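Local coordinates for putative methyl-accepting chemotaxis signal transduction protein (Campylobacter jejuni subsp. jejuni serotype O:2, PDB 4XMR) that binds isoleucine in a tandem PAS sensory domain and probably relays amino-acid signals across the membrane to steer chemotaxis, at residues Q26-D31 against N168-T173; N176-L179 against K185-A188; F187-T190 against L194-P197. All blocks are in the same frame, centred on the assembly; numbering follows the deposited sequence.

In the fold
All three contacts lie at the PAS module built on the five-stranded sheet, away from the isoleucine pocket, which belongs to the other module. All are partly buried; contact 2 has the most buried residues, Phe178, Leu179 and Ala188. Contact 1 sets the long helix 9-48 against helix 163-171 through small apolar patches. Contact 2 is the hairpin of strands 177-180 and 186-189, the only one of the three joined across its segments by hydrogen bonds; its Leu179 packs against Val29 and Val170 of contact 1. Contact 3 shares Phe187 and Ala188 with contact 2 and folds the following loop over the same hairpin by apolar packing. Contacts 2 and 3 have centres about 5 Å apart.

Contact 1: residues Q26-D31 against N168-T173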
loop_
_atom_site.group_PDB
_atom_site.type_symbol
_atom_site.label_atom_id
_atom_site.label_comp_id
_atom_site.label_asym_id
_atom_site.label_seq_id
_atom_site.Cartn_x
_atom_site.Cartn_y
_atom_site.Cartn_z
ATOM N N GLN B 26 -11.721 1.549 -5.057
ATOM C CA GLN B 26 -11.169 2.713 -5.745
ATOM C C GLN B 26 -9.844 3.165 -5.117
ATOM O O GLN B 26 -8.864 3.389 -5.827
ATOM C CB GLN B 26 -12.185 3.863 -5.761
ATOM C CG GLN B 26 -11.635 5.143 -6.364
ATOM C CD GLN B 26 -12.618 6.285 -6.284
ATOM O OE1 GLN B 26 -13.821 6.074 -6.168
ATOM N NE2 GLN B 26 -12.109 7.506 -6.343
ATOM N N SER B 27 -9.828 3.275 -3.792
ATOM C CA SER B 27 -8.621 3.672 -3.077
ATOM C C SER B 27 -7.466 2.701 -3.313
ATOM O O SER B 27 -6.307 3.106 -3.410
ATOM C CB SER B 27 -8.898 3.795 -1.577
ATOM O OG SER B 27 -9.780 4.877 -1.311
ATOM N N THR B 28 -7.790 1.419 -3.401
ATOM C CA THR B 28 -6.779 0.394 -3.640
ATOM C C THR B 28 -6.073 0.654 -4.961
ATOM O O THR B 28 -4.840 0.612 -5.046
ATOM C CB THR B 28 -7.420 -1.006 -3.628
ATOM O OG1 THR B 28 -8.026 -1.232 -2.355
ATOM C CG2 THR B 28 -6.387 -2.086 -3.894
ATOM N N VAL B 29 -6.842 0.938 -5.999
ATOM C CA VAL B 29 -6.282 1.240 -7.303
ATOM C C VAL B 29 -5.453 2.527 -7.280
ATOM O O VAL B 29 -4.349 2.578 -7.827
ATOM C CB VAL B 29 -7.401 1.346 -8.353
ATOM C CG1 VAL B 29 -6.851 1.806 -9.689
ATOM C CG2 VAL B 29 -8.122 0.009 -8.490
ATOM N N GLU B 30 -5.987 3.561 -6.638
ATOM C CA GLU B 30 -5.307 4.848 -6.582
ATOM C C GLU B 30 -3.972 4.742 -5.851
ATOM O O GLU B 30 -2.971 5.325 -6.277
ATOM C CB GLU B 30 -6.189 5.881 -5.878
ATOM C CG GLU B 30 -7.429 6.284 -6.668
ATOM C CD GLU B 30 -8.392 7.133 -5.861
ATOM O OE1 GLU B 30 -8.305 7.113 -4.613
ATOM O OE2 GLU B 30 -9.243 7.808 -6.474
ATOM N N ASP B 31 -3.965 4.018 -4.738
ATOM C CA ASP B 31 -2.768 3.930 -3.913
ATOM C C ASP B 31 -1.685 3.087 -4.592
ATOM O O ASP B 31 -0.503 3.391 -4.486
ATOM C CB ASP B 31 -3.111 3.377 -2.525
ATOM C CG ASP B 31 -3.995 4.318 -1.711
ATOM O OD1 ASP B 31 -4.195 5.487 -2.120
ATOM O OD2 ASP B 31 -4.477 3.887 -0.641
ATOM N N ASN B 168 -4.242 -9.145 -6.560
ATOM C CA ASN B 168 -4.180 -9.658 -5.202
ATOM C C ASN B 168 -4.670 -8.648 -4.164
ATOM O O ASN B 168 -5.359 -9.009 -3.209
ATOM C CB ASN B 168 -2.768 -10.146 -4.871
ATOM C CG ASN B 168 -2.404 -11.418 -5.608
ATOM O OD1 ASN B 168 -3.272 -12.127 -6.106
ATOM N ND2 ASN B 168 -1.115 -11.714 -5.674
ATOM N N LEU B 169 -4.336 -7.381 -4.361
ATOM C CA LEU B 169 -4.827 -6.323 -3.485
ATOM C C LEU B 169 -6.350 -6.206 -3.547
ATOM O O LEU B 169 -7.023 -6.105 -2.520
ATOM C CB LEU B 169 -4.207 -4.994 -3.876
ATOM C CG LEU B 169 -2.750 -4.858 -3.454
ATOM C CD1 LEU B 169 -2.082 -3.684 -4.156
ATOM C CD2 LEU B 169 -2.675 -4.664 -1.946
ATOM N N VAL B 170 -6.902 -6.214 -4.754
ATOM C CA VAL B 170 -8.347 -6.109 -4.907
ATOM C C VAL B 170 -9.053 -7.298 -4.252
ATOM O O VAL B 170 -10.075 -7.133 -3.573
ATOM C CB VAL B 170 -8.738 -6.003 -6.384
ATOM C CG1 VAL B 170 -10.266 -6.119 -6.556
ATOM C CG2 VAL B 170 -8.241 -4.694 -6.940
ATOM N N ALA B 171 -8.505 -8.494 -4.438
ATOM C CA ALA B 171 -9.127 -9.699 -3.897
ATOM C C ALA B 171 -9.269 -9.683 -2.374
ATOM O O ALA B 171 -10.149 -10.347 -1.818
ATOM C CB ALA B 171 -8.366 -10.935 -4.351
ATOM N N LYS B 172 -8.423 -8.918 -1.698
ATOM C CA LYS B 172 -8.459 -8.864 -0.240
ATOM C C LYS B 172 -9.460 -7.850 0.293
ATOM O O LYS B 172 -9.749 -7.825 1.483
ATOM C CB LYS B 172 -7.065 -8.546 0.318
ATOM C CG LYS B 172 -6.047 -9.669 0.172
ATOM C CD LYS B 172 -4.709 -9.261 0.786
ATOM C CE LYS B 172 -3.704 -10.402 0.766
ATOM N NZ LYS B 172 -4.137 -11.538 1.627
ATOM N N THR B 173 -9.981 -7.005 -0.585
ATOM C CA THR B 173 -10.903 -5.973 -0.131
ATOM C C THR B 173 -12.272 -6.557 0.211
ATOM O O THR B 173 -12.706 -7.531 -0.400
ATOM C CB THR B 173 -11.118 -4.880 -1.201
ATOM O OG1 THR B 173 -11.755 -5.444 -2.359
ATOM C CG2 THR B 173 -9.795 -4.208 -1.585
#
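Thr28 of helix 9-48 packs on helix 163-171 and the residues just after it, and its two branches meet different residues there. The methyl CG2 touches Leu169 CB at 3.6 Å and lies more loosely beside the methyl of Val170, CG2 to CG2 4.4 Å. The hydroxyl branch crosses Thr173 at a slant. The first torsion explains the division: at chi1 -60° the methyl stands anti to the backbone N and points out across the gap, while OG1 is swung back beside that N, where it is hydrogen-bonded to Val24 O one turn earlier in its own helix. Thr28 OG1, already bonded in this way, lies 3.5 Å from the methyl CG2 of Thr173.

Thr173 divides its work in a similar way. Its OG1 gives a hydrogen bond to Val170 O at 2.7 Å, lying in the carbonyl plane with a C=O...donor angle of 148°. Thr173 N reaches the same Val170 O at 3.0 Å, so this one carbonyl is gripped twice by Thr173, three residues on. With OG1 thus tied, CG2 is the branch presented to Thr28. Thr173 OG1 is also hydrogen-bonded to Thr25 OG1. Val29 and Val170 flank the contact, and both side chains reach Leu179 of strand 177-180.

The chemistry is that of a van der Waals contact in which one hydroxyl oxygen faces a methyl and the Thr28 methyl packs on Leu169 CB. Both threonine hydroxyls are bonded to backbone carbonyls, and the polar link between the two elements is the bond of Thr173 OG1 to Thr25 OG1.

Contact 2: residues N176-L179 against K185-A188; sequences NTFL and KIFA
Leu179 O takes two backbone hydrogen bonds from consecutive residues of the partner strand, from Phe187 N at 2.8 Å and from Ala188 N at 3.3 Å. Phe187 and Ala188 thus both face Leu179, which makes a classic beta bulge; Phe187 is the extra residue, and its psi of -44° turns the next peptide, so that Ala188 N-H points at the same oxygen as Phe187 N-H. In return Leu179 N binds Ala188 O at 2.8 Å in a nearly straight bond, which completes an antiparallel hydrogen-bonded pair of Leu179 with Ala188. The bulge goes with a strong twist, the short strand axes making an angle of 119°.

On the face bearing Leu179 and Ala188, Leu179 CD1 lies 4.1 Å from Ala188 CB and 4.0 Å from Phe187 CD2. With CG anti to the backbone N (chi1 173°), the Phe187 ring lies side by side with the leucine chain, both pointing the same way; its side chain also packs on Ser163 and Leu166, and its ring meets that of Tyr236. Leu179 continues into the helices, touching Val29 and Val170.

Phe178 leaves from the other side of its strand. Its CB sits 3.2 Å from Ala188 O, a close approach beside the carbonyl that Leu179 N uses, and its side chain crosses that of Ile186 at about a right angle, Phe178 CD2 to Ile186 CD1 3.8 Å. The Phe178 side chain also touches Cys239 and Thr241 of the neighbouring strand. Joined in this way, the two strands form the bulged edge hairpin of a five-stranded antiparallel sheet in the order 2-1-5-4-3, the sheet of a PAS domain.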
loop_
_atom_site.group_PDB
_atom_site.type_symbol
_atom_site.label_atom_id
_atom_site.label_comp_id
_atom_site.label_asym_id
_atom_site.label_seq_id
_atom_site.Cartn_x
_atom_site.Cartn_y
_atom_site.Cartn_z
ATOM N N ASN B 176 -18.206 -7.482 -2.811
ATOM C CA ASN B 176 -18.087 -8.141 -4.094
ATOM C C ASN B 176 -17.674 -7.119 -5.143
ATOM O O ASN B 176 -18.490 -6.692 -5.986
ATOM C CB ASN B 176 -19.400 -8.804 -4.473
ATOM C CG ASN B 176 -19.291 -9.599 -5.744
ATOM O OD1 ASN B 176 -18.319 -10.337 -5.948
ATOM N ND2 ASN B 176 -20.284 -9.459 -6.615
ATOM N N THR B 177 -16.409 -6.705 -5.060
ATOM C CA THR B 177 -15.889 -5.669 -5.933
ATOM C C THR B 177 -14.989 -6.266 -7.003
ATOM O O THR B 177 -14.381 -7.322 -6.816
ATOM C CB THR B 177 -15.125 -4.596 -5.152
ATOM O OG1 THR B 177 -14.042 -5.222 -4.455
ATOM C CG2 THR B 177 -16.031 -3.894 -4.141
ATOM N N PHE B 178 -14.924 -5.583 -8.139
ATOM C CA PHE B 178 -14.138 -6.055 -9.270
ATOM C C PHE B 178 -13.768 -4.897 -10.185
ATOM O O PHE B 178 -14.319 -3.810 -10.064
ATOM C CB PHE B 178 -14.833 -7.215 -10.012
ATOM C CG PHE B 178 -16.285 -6.965 -10.367
ATOM C CD1 PHE B 178 -17.286 -7.186 -9.428
ATOM C CD2 PHE B 178 -16.656 -6.581 -11.650
ATOM C CE1 PHE B 178 -18.627 -6.981 -9.745
ATOM C CE2 PHE B 178 -18.001 -6.382 -11.976
ATOM C CZ PHE B 178 -18.976 -6.586 -11.018
ATOM N N LEU B 179 -12.792 -5.133 -11.057
ATOM C CA LEU B 179 -12.274 -4.119 -11.964
ATOM C C LEU B 179 -12.332 -4.593 -13.401
ATOM O O LEU B 179 -11.984 -5.737 -13.685
ATOM C CB LEU B 179 -10.802 -3.820 -11.665
ATOM C CG LEU B 179 -10.372 -3.261 -10.324
ATOM C CD1 LEU B 179 -8.860 -3.014 -10.374
ATOM C CD2 LEU B 179 -11.126 -1.982 -9.999
ATOM N N LYS B 185 -12.740 -5.301 -20.322
ATOM C CA LYS B 185 -12.528 -6.712 -20.047
ATOM C C LYS B 185 -12.223 -6.886 -18.570
ATOM O O LYS B 185 -11.526 -6.068 -17.968
ATOM C CB LYS B 185 -11.368 -7.245 -20.892
ATOM C CG LYS B 185 -11.612 -7.161 -22.393
ATOM C CD LYS B 185 -12.784 -8.041 -22.813
ATOM C CE LYS B 185 -12.591 -9.464 -22.318
ATOM N NZ LYS B 185 -13.513 -10.435 -22.966
ATOM N N ILE B 186 -12.750 -7.951 -17.980
ATOM C CA ILE B 186 -12.550 -8.193 -16.555
ATOM C C ILE B 186 -11.048 -8.307 -16.253
ATOM O O ILE B 186 -10.290 -8.923 -17.010
ATOM C CB ILE B 186 -13.346 -9.425 -16.073
ATOM C CG1 ILE B 186 -13.422 -9.464 -14.542
ATOM C CG2 ILE B 186 -12.773 -10.707 -16.644
ATOM C CD1 ILE B 186 -14.330 -8.405 -13.974
ATOM N N PHE B 187 -10.623 -7.679 -15.159
ATOM C CA PHE B 187 -9.204 -7.514 -14.858
ATOM C C PHE B 187 -8.849 -8.027 -13.462
ATOM O O PHE B 187 -7.834 -8.696 -13.281
ATOM C CB PHE B 187 -8.813 -6.038 -15.023
ATOM C CG PHE B 187 -7.415 -5.716 -14.570
ATOM C CD1 PHE B 187 -6.347 -5.833 -15.439
ATOM C CD2 PHE B 187 -7.179 -5.259 -13.282
ATOM C CE1 PHE B 187 -5.061 -5.524 -15.026
ATOM C CE2 PHE B 187 -5.904 -4.951 -12.857
ATOM C CZ PHE B 187 -4.842 -5.086 -13.732
ATOM N N ALA B 188 -9.683 -7.705 -12.478
ATOM C CA ALA B 188 -9.460 -8.133 -11.096
ATOM C C ALA B 188 -10.804 -8.367 -10.413
ATOM O O ALA B 188 -11.798 -7.752 -10.793
ATOM C CB ALA B 188 -8.663 -7.087 -10.320
#

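Contact 3: residues F187-T190 against L194-P197; sequences FAAT and LLNP
Leu195 and Ala189, followed by Leu194, carry most of this contact, in which a short 3-10 turn folds back on strand 186-189, an edge strand of the PAS sheet. The contact is wholly apolar between the segments. Leu195 applies a single methyl, CD2, to the strand backbone: it lies 3.9 Å from Ala188 CA and also 3.9 Å from Phe187 C, and reaches Ala189 N at 4.0 Å. The methyl thus rests across the peptides on both sides of Ala188, whose own CB leaves the strand away from the turn. With CG anti to its carbonyl carbon (chi1 -64°), Leu195 sends its branched end back toward the strand, where the side chain also touches Gln167 of helix 163-171.

Ala189 answers with its CB, which points toward the turn and is met by both leucines. Leu194 CB stands 3.8 Å from Ala189 CB, and Leu195 CD2 lies 4.1 Å from the same Ala189 CB. The two leucines meet the methyl from directions about a right angle apart. Leu194 uses only its CB here; the rest of its chain runs on to the ring of Phe178, so the turn is seated on both strands of the hairpin.

Polar atoms beside the patch are taken up by neighbours. Leu194 O is hydrogen-bonded to His201 NE2, which ties the start of the loop to its end, just before helix 202-211. On the strand, the amide N of Ala189, the residue whose CB touches both leucines, is hydrogen-bonded to Gln167 OE1.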
loop_
_atom_site.group_PDB
_atom_site.type_symbol
_atom_site.label_atom_id
_atom_site.label_comp_id
_atom_site.label_asym_id
_atom_site.label_seq_id
_atom_site.Cartn_x
_atom_site.Cartn_y
_atom_site.Cartn_z
ATOM N N PHE B 187 -10.623 -7.679 -15.159
ATOM C CA PHE B 187 -9.204 -7.514 -14.858
ATOM C C PHE B 187 -8.849 -8.027 -13.462
ATOM O O PHE B 187 -7.834 -8.696 -13.281
ATOM C CB PHE B 187 -8.813 -6.038 -15.023
ATOM C CG PHE B 187 -7.415 -5.716 -14.570
ATOM C CD1 PHE B 187 -6.347 -5.833 -15.439
ATOM C CD2 PHE B 187 -7.179 -5.259 -13.282
ATOM C CE1 PHE B 187 -5.061 -5.524 -15.026
ATOM C CE2 PHE B 187 -5.904 -4.951 -12.857
ATOM C CZ PHE B 187 -4.842 -5.086 -13.732
ATOM N N ALA B 188 -9.683 -7.705 -12.478
ATOM C CA ALA B 188 -9.460 -8.133 -11.096
ATOM C C ALA B 188 -10.804 -8.367 -10.413
ATOM O O ALA B 188 -11.798 -7.752 -10.793
ATOM C CB ALA B 188 -8.663 -7.087 -10.320
ATOM N N ALA B 189 -10.851 -9.258 -9.423
ATOM C CA ALA B 189 -12.103 -9.532 -8.713
ATOM C C ALA B 189 -11.871 -10.126 -7.327
ATOM O O ALA B 189 -10.936 -10.900 -7.125
ATOM C CB ALA B 189 -12.987 -10.462 -9.547
ATOM N N THR B 190 -12.727 -9.762 -6.378
ATOM C CA THR B 190 -12.717 -10.354 -5.043
ATOM C C THR B 190 -13.101 -11.824 -5.116
ATOM O O THR B 190 -12.470 -12.690 -4.496
ATOM C CB THR B 190 -13.699 -9.627 -4.141
ATOM O OG1 THR B 190 -13.310 -8.252 -4.064
ATOM C CG2 THR B 190 -13.707 -10.234 -2.748
ATOM N N LEU B 194 -15.150 -14.652 -10.998
ATOM C CA LEU B 194 -15.541 -13.628 -11.968
ATOM C C LEU B 194 -14.493 -13.436 -13.058
ATOM O O LEU B 194 -14.772 -12.816 -14.081
ATOM C CB LEU B 194 -15.806 -12.289 -11.272
ATOM C CG LEU B 194 -17.029 -12.232 -10.361
ATOM C CD1 LEU B 194 -17.282 -10.791 -9.934
ATOM C CD2 LEU B 194 -18.267 -12.829 -11.033
ATOM N N LEU B 195 -13.293 -13.969 -12.840
ATOM C CA LEU B 195 -12.213 -13.814 -13.809
ATOM C C LEU B 195 -12.319 -14.797 -14.965
ATOM O O LEU B 195 -11.701 -14.612 -16.014
ATOM C CB LEU B 195 -10.857 -13.972 -13.127
ATOM C CG LEU B 195 -10.529 -12.899 -12.083
ATOM C CD1 LEU B 195 -9.182 -13.185 -11.442
ATOM C CD2 LEU B 195 -10.545 -11.510 -12.698
ATOM N N ASN B 196 -13.095 -15.853 -14.766
ATOM C CA ASN B 196 -13.244 -16.865 -15.795
ATOM C C ASN B 196 -13.935 -16.285 -17.026
ATOM O O ASN B 196 -14.951 -15.606 -16.907
ATOM C CB ASN B 196 -14.018 -18.068 -15.258
ATOM C CG ASN B 196 -13.841 -19.298 -16.120
ATOM O OD1 ASN B 196 -14.409 -19.394 -17.210
ATOM N ND2 ASN B 196 -13.052 -20.253 -15.634
ATOM N N PRO B 197 -13.378 -16.548 -18.213
ATOM C CA PRO B 197 -13.883 -16.004 -19.480
ATOM C C PRO B 197 -15.347 -16.337 -19.758
ATOM O O PRO B 197 -15.990 -15.626 -20.528
ATOM C CB PRO B 197 -12.994 -16.683 -20.523
ATOM C CG PRO B 197 -11.751 -17.024 -19.797
ATOM C CD PRO B 197 -12.171 -17.368 -18.406
#